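Local coordinates for protein manganese lipoxygenase (Gaeumannomyces graminis, PDB 5FX8) that oxygenates linoleic and alpha-linolenic acids to 11S- and 13R-hydroperoxy fatty acids with a catalytic manganese ion, converting the 11S product to the 13R form, at residues D96-W100 and M322-I328; H478-Q483 and N612-V618. All blocks are in the same frame, centred on the assembly; numbering follows the deposited sequence.

Contact 1: residues D96-W100 and M322-I328; sequences DVLLW and MYQAYAI
Asp96, on the long helix 86-124, sets its carboxylate against the type II beta turn Met322-Ala325, which follows helix 313-321 and leads toward helix 328-336; in the lipoxygenase fold this segment brings Ile328 up to the metal ligand His294. The side chain leans back beside its own backbone N (chi1 -78°), and this carries Asp96 OD2 to the amide of Tyr326, where Tyr326 N donates to it at 3.0 Å through the lone pair turned away from OD1. A water bonded to the same OD2 also reaches Met322 O, so OD2 is tied through the water to the start of the turn and directly to the amide just after it. OD2 meets the Tyr326 ring at its edge, with carboxylate and ring planes 18° apart; the phenol itself runs off to His301.

Gln324, at the third position of the turn, extends beyond CG to meet Leu99 and Trp100. Its amide stands nearly upright against the Trp100 indole (75° between planes), with Gln324 OE1 3.3 Å from Trp100 CA and NE2 beside Leu99 CB; NE2 is bonded further along the helix to Asp103. Leu99 CD1 approaches Tyr323 CE1 at 3.9 Å, the two side chains crossing at about a right angle, while Gln324 CG covers a face of the tyrosine ring.

Ala327 points its CB at the helix, 3.6 Å from Asp96 O and 3.7 Å from Trp100 CB, with Val97 CG2 also against it. The indole also packs on Pro339 of the second subunit; its NE1 is hydrogen-bonded to Ser617 O, and Ile328 CD1 lies 3.9 Å from Trp100 NE1.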
ATOM      1  N   ASP A  96       1.615   1.638 -16.907  1.00 17.09           N
ATOM      2  CA  ASP A  96       1.456   1.584 -15.459  1.00  9.94           C
ATOM      3  C   ASP A  96       0.630   0.385 -15.037  1.00 10.20           C
ATOM      4  O   ASP A  96       0.931  -0.250 -14.027  1.00 10.34           O
ATOM      5  CB  ASP A  96       0.809   2.861 -14.946  1.00  8.94           C
ATOM      6  CG  ASP A  96       1.769   4.002 -14.862  1.00 11.85           C
ATOM      7  OD1 ASP A  96       2.891   3.855 -15.348  1.00 15.21           O
ATOM      8  OD2 ASP A  96       1.410   5.067 -14.336  1.00  9.98           O
ATOM      9  N   VAL A  97      -0.437   0.080 -15.770  1.00 10.22           N
ATOM     10  CA  VAL A  97      -1.206  -1.098 -15.421  1.00 10.20           C
ATOM     11  C   VAL A  97      -0.361  -2.359 -15.564  1.00 10.35           C
ATOM     12  O   VAL A  97      -0.448  -3.273 -14.745  1.00  9.87           O
ATOM     13  CB  VAL A  97      -2.498  -1.134 -16.263  1.00  9.51           C
ATOM     14  CG1 VAL A  97      -3.223  -2.478 -16.116  1.00  8.00           C
ATOM     15  CG2 VAL A  97      -3.373  -0.013 -15.810  1.00  8.49           C
ATOM     16  N   LEU A  98       0.492  -2.416 -16.573  1.00 10.69           N
ATOM     17  CA  LEU A  98       1.375  -3.565 -16.717  1.00 11.46           C
ATOM     18  C   LEU A  98       2.319  -3.718 -15.521  1.00 12.20           C
ATOM     19  O   LEU A  98       2.455  -4.812 -14.948  1.00 15.47           O
ATOM     20  CB  LEU A  98       2.166  -3.405 -18.000  1.00 12.28           C
ATOM     21  CG  LEU A  98       2.419  -4.674 -18.767  1.00 18.25           C
ATOM     22  CD1 LEU A  98       1.084  -5.358 -19.095  1.00 19.14           C
ATOM     23  CD2 LEU A  98       3.162  -4.278 -20.002  1.00 14.70           C
ATOM     24  N   LEU A  99       2.997  -2.632 -15.148  1.00 11.06           N
ATOM     25  CA  LEU A  99       3.881  -2.670 -13.991  1.00 11.50           C
ATOM     26  C   LEU A  99       3.133  -3.093 -12.732  1.00 16.55           C
ATOM     27  O   LEU A  99       3.606  -3.946 -11.973  1.00 22.20           O
ATOM     28  CB  LEU A  99       4.534  -1.305 -13.808  1.00 10.09           C
ATOM     29  CG  LEU A  99       5.520  -0.884 -14.889  1.00 11.33           C
ATOM     30  CD1 LEU A  99       5.874   0.603 -14.789  1.00 10.05           C
ATOM     31  CD2 LEU A  99       6.742  -1.755 -14.788  1.00 10.57           C
ATOM     32  N   TRP A 100       1.956  -2.523 -12.509  1.00 10.78           N
ATOM     33  CA  TRP A 100       1.147  -2.894 -11.363  1.00 10.86           C
ATOM     34  C   TRP A 100       0.778  -4.374 -11.381  1.00 11.50           C
ATOM     35  O   TRP A 100       0.848  -5.041 -10.346  1.00 11.47           O
ATOM     36  CB  TRP A 100      -0.097  -2.017 -11.338  1.00 10.40           C
ATOM     37  CG  TRP A 100      -0.758  -2.001 -10.050  1.00  8.91           C
ATOM     38  CD1 TRP A 100      -0.594  -1.097  -9.083  1.00  8.09           C
ATOM     39  CD2 TRP A 100      -1.709  -2.952  -9.572  1.00  8.90           C
ATOM     40  NE1 TRP A 100      -1.380  -1.408  -8.012  1.00  8.28           N
ATOM     41  CE2 TRP A 100      -2.082  -2.544  -8.284  1.00  7.94           C
ATOM     42  CE3 TRP A 100      -2.290  -4.111 -10.112  1.00  8.64           C
ATOM     43  CZ2 TRP A 100      -2.998  -3.241  -7.513  1.00  7.52           C
ATOM     44  CZ3 TRP A 100      -3.197  -4.809  -9.344  1.00  8.83           C
ATOM     45  CH2 TRP A 100      -3.541  -4.371  -8.053  1.00  8.50           C
ATOM     46  N   MET A 322       5.325   9.617  -8.995  1.00  8.89           N
ATOM     47  CA  MET A 322       4.089   9.123  -9.572  1.00  6.67           C
ATOM     48  C   MET A 322       4.274   7.780 -10.254  1.00 14.55           C
ATOM     49  O   MET A 322       3.498   7.434 -11.152  1.00 22.33           O
ATOM     50  CB  MET A 322       3.544  10.129 -10.570  1.00  6.98           C
ATOM     51  CG  MET A 322       3.204  11.454 -10.004  1.00  6.08           C
ATOM     52  SD  MET A 322       1.935  11.355  -8.792  1.00 17.66           S
ATOM     53  CE  MET A 322       3.018  11.827  -7.527  1.00 24.59           C
ATOM     54  N   TYR A 323       5.316   7.050  -9.875  1.00  6.00           N
ATOM     55  CA  TYR A 323       5.512   5.702 -10.337  1.00  6.13           C
ATOM     56  C   TYR A 323       4.224   4.899 -10.192  1.00  7.87           C
ATOM     57  O   TYR A 323       3.564   4.929  -9.151  1.00 14.30           O
ATOM     58  CB  TYR A 323       6.652   5.067  -9.559  1.00  5.88           C
ATOM     59  CG  TYR A 323       7.055   3.713 -10.062  1.00  7.31           C
ATOM     60  CD1 TYR A 323       7.340   3.510 -11.391  1.00  5.83           C
ATOM     61  CD2 TYR A 323       7.167   2.646  -9.198  1.00  6.46           C
ATOM     62  CE1 TYR A 323       7.713   2.281 -11.847  1.00  8.87           C
ATOM     63  CE2 TYR A 323       7.536   1.433  -9.628  1.00  8.27           C
ATOM     64  CZ  TYR A 323       7.812   1.239 -10.963  1.00 11.17           C
ATOM     65  OH  TYR A 323       8.185  -0.017 -11.407  1.00 18.82           O
ATOM     66  N   GLN A 324       3.850   4.230 -11.277  1.00 12.57           N
ATOM     67  CA  GLN A 324       2.682   3.373 -11.406  1.00  7.15           C
ATOM     68  C   GLN A 324       1.369   4.062 -11.083  1.00  7.60           C
ATOM     69  O   GLN A 324       0.355   3.382 -10.985  1.00 15.33           O
ATOM     70  CB  GLN A 324       2.815   2.117 -10.541  1.00  7.08           C
ATOM     71  CG  GLN A 324       3.933   1.219 -10.943  1.00  8.04           C
ATOM     72  CD  GLN A 324       3.870  -0.112 -10.248  1.00  9.27           C
ATOM     73  OE1 GLN A 324       2.829  -0.515  -9.780  1.00 16.24           O
ATOM     74  NE2 GLN A 324       4.984  -0.802 -10.186  1.00 10.83           N
ATOM     75  N   ALA A 325       1.339   5.385 -10.903  1.00  8.85           N
ATOM     76  CA  ALA A 325       0.147   5.985 -10.301  1.00  7.96           C
ATOM     77  C   ALA A 325      -1.069   5.847 -11.199  1.00  8.21           C
ATOM     78  O   ALA A 325      -2.188   5.786 -10.703  1.00 21.92           O
ATOM     79  CB  ALA A 325       0.362   7.458  -9.963  1.00  5.98           C
ATOM     80  N   TYR A 326      -0.872   5.782 -12.505  1.00  8.25           N
ATOM     81  CA  TYR A 326      -1.988   5.795 -13.429  1.00  8.31           C
ATOM     82  C   TYR A 326      -2.672   4.451 -13.556  1.00  9.38           C
ATOM     83  O   TYR A 326      -3.600   4.306 -14.358  1.00 14.04           O
ATOM     84  CB  TYR A 326      -1.513   6.279 -14.773  1.00  7.61           C
ATOM     85  CG  TYR A 326      -1.193   7.734 -14.751  1.00  7.39           C
ATOM     86  CD1 TYR A 326      -2.175   8.656 -14.473  1.00  6.75           C
ATOM     87  CD2 TYR A 326       0.077   8.184 -15.022  1.00  7.49           C
ATOM     88  CE1 TYR A 326      -1.910   9.970 -14.478  1.00  7.40           C
ATOM     89  CE2 TYR A 326       0.358   9.502 -15.018  1.00  7.83           C
ATOM     90  CZ  TYR A 326      -0.646  10.396 -14.746  1.00  7.60           C
ATOM     91  OH  TYR A 326      -0.405  11.737 -14.757  1.00 11.73           O
ATOM     92  N   ALA A 327      -2.228   3.480 -12.779  1.00  8.64           N
ATOM     93  CA  ALA A 327      -2.881   2.202 -12.694  1.00  8.29           C
ATOM     94  C   ALA A 327      -4.050   2.193 -11.723  1.00  7.88           C
ATOM     95  O   ALA A 327      -4.965   1.396 -11.906  1.00 16.97           O
ATOM     96  CB  ALA A 327      -1.866   1.137 -12.294  1.00  8.59           C
ATOM     97  N   ILE A 328      -4.079   3.083 -10.734  1.00  7.73           N
ATOM     98  CA  ILE A 328      -5.006   2.896  -9.622  1.00  7.88           C
ATOM     99  C   ILE A 328      -6.451   3.106 -10.067  1.00 16.85           C
ATOM    100  O   ILE A 328      -7.341   2.356  -9.659  1.00 12.28           O
ATOM    101  CB  ILE A 328      -4.630   3.800  -8.430  1.00  7.83           C
ATOM    102  CG1 ILE A 328      -3.188   3.543  -7.996  1.00  7.92           C
ATOM    103  CG2 ILE A 328      -5.534   3.527  -7.238  1.00  6.47           C
ATOM    104  CD1 ILE A 328      -2.897   2.135  -7.628  1.00  7.03           C
TER
HETATM  105  O   HOH W   1       3.471   7.192 -14.139  1.00 13.58           O

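Contact 2: residues H478-Q483 and N612-V618; sequences HHVMNQ and NPFFLSV. With MN (manganese (II) ion), chain I.
His478, Asn482 and Val618 meet at the manganese ion. The metal takes His478 NE2 at 2.2 Å, Asn482 OD1 at 2.4 Å and the C-terminal Val618 O at 1.9 Å; a water is a further ligand, and His290 and His294 complete the site. With CG anti to the backbone N (chi1 177°), the His478 imidazole projects from the end of helix 460-481 toward the chain terminus, and Val618 O lies near its ring plane. Leu616 CD2 packs obliquely against the His478 ring and against His478 CB.

Behind the metal-binding ring, His478 ND1 donates to His479 ND1 at 3.0 Å, nearly straight (162°), which, with the metal bond at NE2, should hold the rotation of the His478 ring. His479 in turn donates from NE2 to Pro613 O at 2.8 Å, a more bent bond. Pro613 CD also lies over one face of this second imidazole as a CH-pi contact, 4.0 Å from its centroid, while Phe615 O sits in plane at its edge and Asn612 slides alongside.

Gln483 bends at chi2 (63°) and brings OE1 to the Ser617 hydroxyl, a short bond of doubtful length, while Val618 CG2 lies beside OE1 and Asn482 OD1. The second shell probably steadies the final residues of the chain, an arrangement belonging to the lipoxygenase metal site, where histidines, an asparagine and the C-terminal carboxylate bind the catalytic ion.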
ATOM      1  N   HIS A 478      -0.795   8.931   1.862  1.00 15.20           N
ATOM      2  CA  HIS A 478      -1.490   7.774   1.314  1.00  8.44           C
ATOM      3  C   HIS A 478      -1.429   6.592   2.261  1.00  8.40           C
ATOM      4  O   HIS A 478      -2.422   5.885   2.450  1.00  8.20           O
ATOM      5  CB  HIS A 478      -0.891   7.369  -0.027  1.00  8.25           C
ATOM      6  CG  HIS A 478      -1.520   6.140  -0.606  1.00  7.09           C
ATOM      7  ND1 HIS A 478      -1.100   4.875  -0.290  1.00  6.87           N
ATOM      8  CD2 HIS A 478      -2.576   5.989  -1.437  1.00  7.25           C
ATOM      9  CE1 HIS A 478      -1.849   3.995  -0.924  1.00  7.58           C
ATOM     10  NE2 HIS A 478      -2.748   4.645  -1.634  1.00 16.29           N
ATOM     11  N   HIS A 479      -0.277   6.360   2.862  1.00 11.08           N
ATOM     12  CA  HIS A 479      -0.076   5.144   3.619  1.00  8.21           C
ATOM     13  C   HIS A 479      -0.644   5.240   5.021  1.00  8.30           C
ATOM     14  O   HIS A 479      -0.602   4.272   5.766  1.00 12.94           O
ATOM     15  CB  HIS A 479       1.410   4.816   3.633  1.00  8.20           C
ATOM     16  CG  HIS A 479       2.076   4.952   2.292  1.00  8.44           C
ATOM     17  ND1 HIS A 479       1.498   4.529   1.117  1.00  8.19           N
ATOM     18  CD2 HIS A 479       3.278   5.465   1.946  1.00  8.46           C
ATOM     19  CE1 HIS A 479       2.318   4.761   0.111  1.00  7.88           C
ATOM     20  NE2 HIS A 479       3.403   5.335   0.588  1.00  7.84           N
ATOM     21  N   VAL A 480      -1.170   6.384   5.404  1.00 11.24           N
ATOM     22  CA  VAL A 480      -1.907   6.456   6.643  1.00  8.92           C
ATOM     23  C   VAL A 480      -3.343   6.005   6.414  1.00 10.20           C
ATOM     24  O   VAL A 480      -3.953   5.374   7.278  1.00 21.16           O
ATOM     25  CB  VAL A 480      -1.813   7.892   7.202  1.00  7.98           C
ATOM     26  CG1 VAL A 480      -2.678   8.077   8.422  1.00  8.99           C
ATOM     27  CG2 VAL A 480      -0.393   8.240   7.523  1.00  6.91           C
ATOM     28  N   MET A 481      -3.904   6.308   5.247  1.00  8.93           N
ATOM     29  CA  MET A 481      -5.299   5.988   4.989  1.00  8.89           C
ATOM     30  C   MET A 481      -5.479   4.604   4.380  1.00  9.13           C
ATOM     31  O   MET A 481      -6.434   3.912   4.707  1.00 16.94           O
ATOM     32  CB  MET A 481      -5.916   7.032   4.057  1.00  9.43           C
ATOM     33  CG  MET A 481      -5.964   8.430   4.597  1.00  9.86           C
ATOM     34  SD  MET A 481      -7.151   8.596   5.919  1.00 35.44           S
ATOM     35  CE  MET A 481      -8.324   9.699   5.141  1.00 10.69           C
ATOM     36  N   ASN A 482      -4.570   4.194   3.511  1.00  9.31           N
ATOM     37  CA  ASN A 482      -4.682   3.024   2.668  1.00  8.09           C
ATOM     38  C   ASN A 482      -3.417   2.225   2.879  1.00  8.52           C
ATOM     39  O   ASN A 482      -2.893   2.216   3.992  1.00 12.15           O
ATOM     40  CB  ASN A 482      -4.844   3.439   1.214  1.00  8.66           C
ATOM     41  CG  ASN A 482      -5.309   2.322   0.343  1.00 11.54           C
ATOM     42  OD1 ASN A 482      -4.811   2.139  -0.767  1.00 40.46           O
ATOM     43  ND2 ASN A 482      -6.261   1.550   0.836  1.00 10.02           N
ATOM     44  N   GLN A 483      -2.908   1.583   1.836  1.00  8.08           N
ATOM     45  CA  GLN A 483      -1.683   0.778   1.895  1.00  9.09           C
ATOM     46  C   GLN A 483      -1.842  -0.246   3.020  1.00 10.42           C
ATOM     47  O   GLN A 483      -2.855  -0.959   3.038  1.00 15.56           O
ATOM     48  CB  GLN A 483      -0.474   1.721   1.996  1.00  8.88           C
ATOM     49  CG  GLN A 483       0.866   1.114   1.567  1.00  9.11           C
ATOM     50  CD  GLN A 483       0.970   0.687   0.091  1.00  7.79           C
ATOM     51  OE1 GLN A 483       0.685   1.444  -0.828  1.00  7.30           O
ATOM     52  NE2 GLN A 483       1.430  -0.514  -0.120  1.00  8.65           N
ATOM     53  N   ASN A 612       7.042   1.727   4.079  1.00 12.82           N
ATOM     54  CA  ASN A 612       6.147   2.229   3.065  1.00 12.41           C
ATOM     55  C   ASN A 612       6.843   2.364   1.718  1.00  8.55           C
ATOM     56  O   ASN A 612       8.038   2.585   1.656  1.00 16.36           O
ATOM     57  CB  ASN A 612       5.593   3.559   3.517  1.00  9.43           C
ATOM     58  CG  ASN A 612       4.598   3.380   4.604  1.00 11.18           C
ATOM     59  OD1 ASN A 612       3.868   2.391   4.582  1.00 19.87           O
ATOM     60  ND2 ASN A 612       4.544   4.293   5.558  1.00 12.19           N
ATOM     61  N   PRO A 613       6.119   2.225   0.628  1.00  8.02           N
ATOM     62  CA  PRO A 613       6.684   2.575  -0.666  1.00  7.65           C
ATOM     63  C   PRO A 613       6.719   4.077  -0.845  1.00  7.31           C
ATOM     64  O   PRO A 613       5.989   4.816  -0.195  1.00  6.98           O
ATOM     65  CB  PRO A 613       5.702   1.936  -1.652  1.00  6.88           C
ATOM     66  CG  PRO A 613       4.471   1.961  -0.978  1.00  6.61           C
ATOM     67  CD  PRO A 613       4.734   1.756   0.483  1.00  9.03           C
ATOM     68  N   PHE A 614       7.536   4.513  -1.806  1.00  9.84           N
ATOM     69  CA  PHE A 614       7.655   5.934  -2.116  1.00  6.88           C
ATOM     70  C   PHE A 614       6.600   6.416  -3.100  1.00 14.21           C
ATOM     71  O   PHE A 614       6.594   7.596  -3.446  1.00  9.04           O
ATOM     72  CB  PHE A 614       9.059   6.263  -2.658  1.00  7.05           C
ATOM     73  CG  PHE A 614       9.356   5.662  -4.002  1.00  6.95           C
ATOM     74  CD1 PHE A 614       8.892   6.248  -5.163  1.00  6.40           C
ATOM     75  CD2 PHE A 614      10.101   4.514  -4.101  1.00  7.72           C
ATOM     76  CE1 PHE A 614       9.138   5.679  -6.377  1.00  6.28           C
ATOM     77  CE2 PHE A 614      10.349   3.945  -5.309  1.00  7.97           C
ATOM     78  CZ  PHE A 614       9.865   4.533  -6.453  1.00  7.26           C
ATOM     79  N   PHE A 615       5.729   5.543  -3.577  1.00  9.35           N
ATOM     80  CA  PHE A 615       4.764   5.878  -4.608  1.00  6.75           C
ATOM     81  C   PHE A 615       3.407   5.370  -4.169  1.00  6.45           C
ATOM     82  O   PHE A 615       3.291   4.670  -3.160  1.00  6.33           O
ATOM     83  CB  PHE A 615       5.169   5.279  -5.964  1.00  6.82           C
ATOM     84  CG  PHE A 615       5.303   3.779  -5.949  1.00  6.89           C
ATOM     85  CD1 PHE A 615       6.429   3.165  -5.394  1.00  7.21           C
ATOM     86  CD2 PHE A 615       4.301   2.971  -6.491  1.00  6.92           C
ATOM     87  CE1 PHE A 615       6.545   1.769  -5.371  1.00  7.95           C
ATOM     88  CE2 PHE A 615       4.418   1.576  -6.483  1.00  7.12           C
ATOM     89  CZ  PHE A 615       5.524   0.976  -5.926  1.00  7.75           C
ATOM     90  N   LEU A 616       2.380   5.737  -4.933  1.00  6.29           N
ATOM     91  CA  LEU A 616       0.989   5.348  -4.672  1.00  6.87           C
ATOM     92  C   LEU A 616       0.757   3.943  -5.230  1.00  6.09           C
ATOM     93  O   LEU A 616       0.320   3.766  -6.360  1.00  6.08           O
ATOM     94  CB  LEU A 616       0.029   6.366  -5.283  1.00  7.08           C
ATOM     95  CG  LEU A 616       0.097   7.856  -4.879  1.00  7.70           C
ATOM     96  CD1 LEU A 616      -0.577   8.748  -5.902  1.00  8.30           C
ATOM     97  CD2 LEU A 616      -0.492   8.150  -3.520  1.00  6.30           C
ATOM     98  N   SER A 617       1.042   2.922  -4.423  1.00  6.03           N
ATOM     99  CA  SER A 617       1.137   1.568  -4.934  1.00  6.51           C
ATOM    100  C   SER A 617      -0.200   0.822  -4.982  1.00  7.00           C
ATOM    101  O   SER A 617      -0.316  -0.143  -5.743  1.00  6.85           O
ATOM    102  CB  SER A 617       2.167   0.769  -4.133  1.00  5.76           C
ATOM    103  OG  SER A 617       1.671   0.344  -2.897  1.00 10.75           O
ATOM    104  N   VAL A 618      -1.213   1.251  -4.238  1.00  7.11           N
ATOM    105  CA  VAL A 618      -2.534   0.636  -4.333  1.00  7.58           C
ATOM    106  C   VAL A 618      -3.676   1.644  -4.263  1.00  7.52           C
ATOM    107  O   VAL A 618      -3.609   2.651  -3.528  1.00 39.71           O
ATOM    108  CB  VAL A 618      -2.709  -0.440  -3.250  1.00  9.45           C
ATOM    109  CG1 VAL A 618      -1.848  -1.642  -3.557  1.00  6.82           C
ATOM    110  CG2 VAL A 618      -2.356   0.113  -1.881  1.00  8.44           C
TER
HETATM  111 MN    MN I1000      -4.669   3.864  -2.455  1.00  8.02          MN
HETATM  112  O   HOH W   2      -6.548   2.594  -3.328  1.00 33.97           O

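Contacts 1 and 2 follow one another along the chain and lie with their centres about 13 Å apart, joined through the C-terminal tail 612-618. Trp100 NE1 makes a probable hydrogen bond of 2.8 Å to Ser617 O, so helix 86-124 probably steadies Ser617, next to the metal-binding Val618. Ile328 comes in from contact 1 as well: Ile328 CD1 packs 3.5 Å from Val618 C, and its side chain comes within about 5 Å of the manganese ion, touching His294. Farther out, Tyr323 O lies against Phe615 CD2, and the two rings meet edge-to-face. Contact 1 therefore packs against the tail whose last residue, Val618, ligates manganese in contact 2.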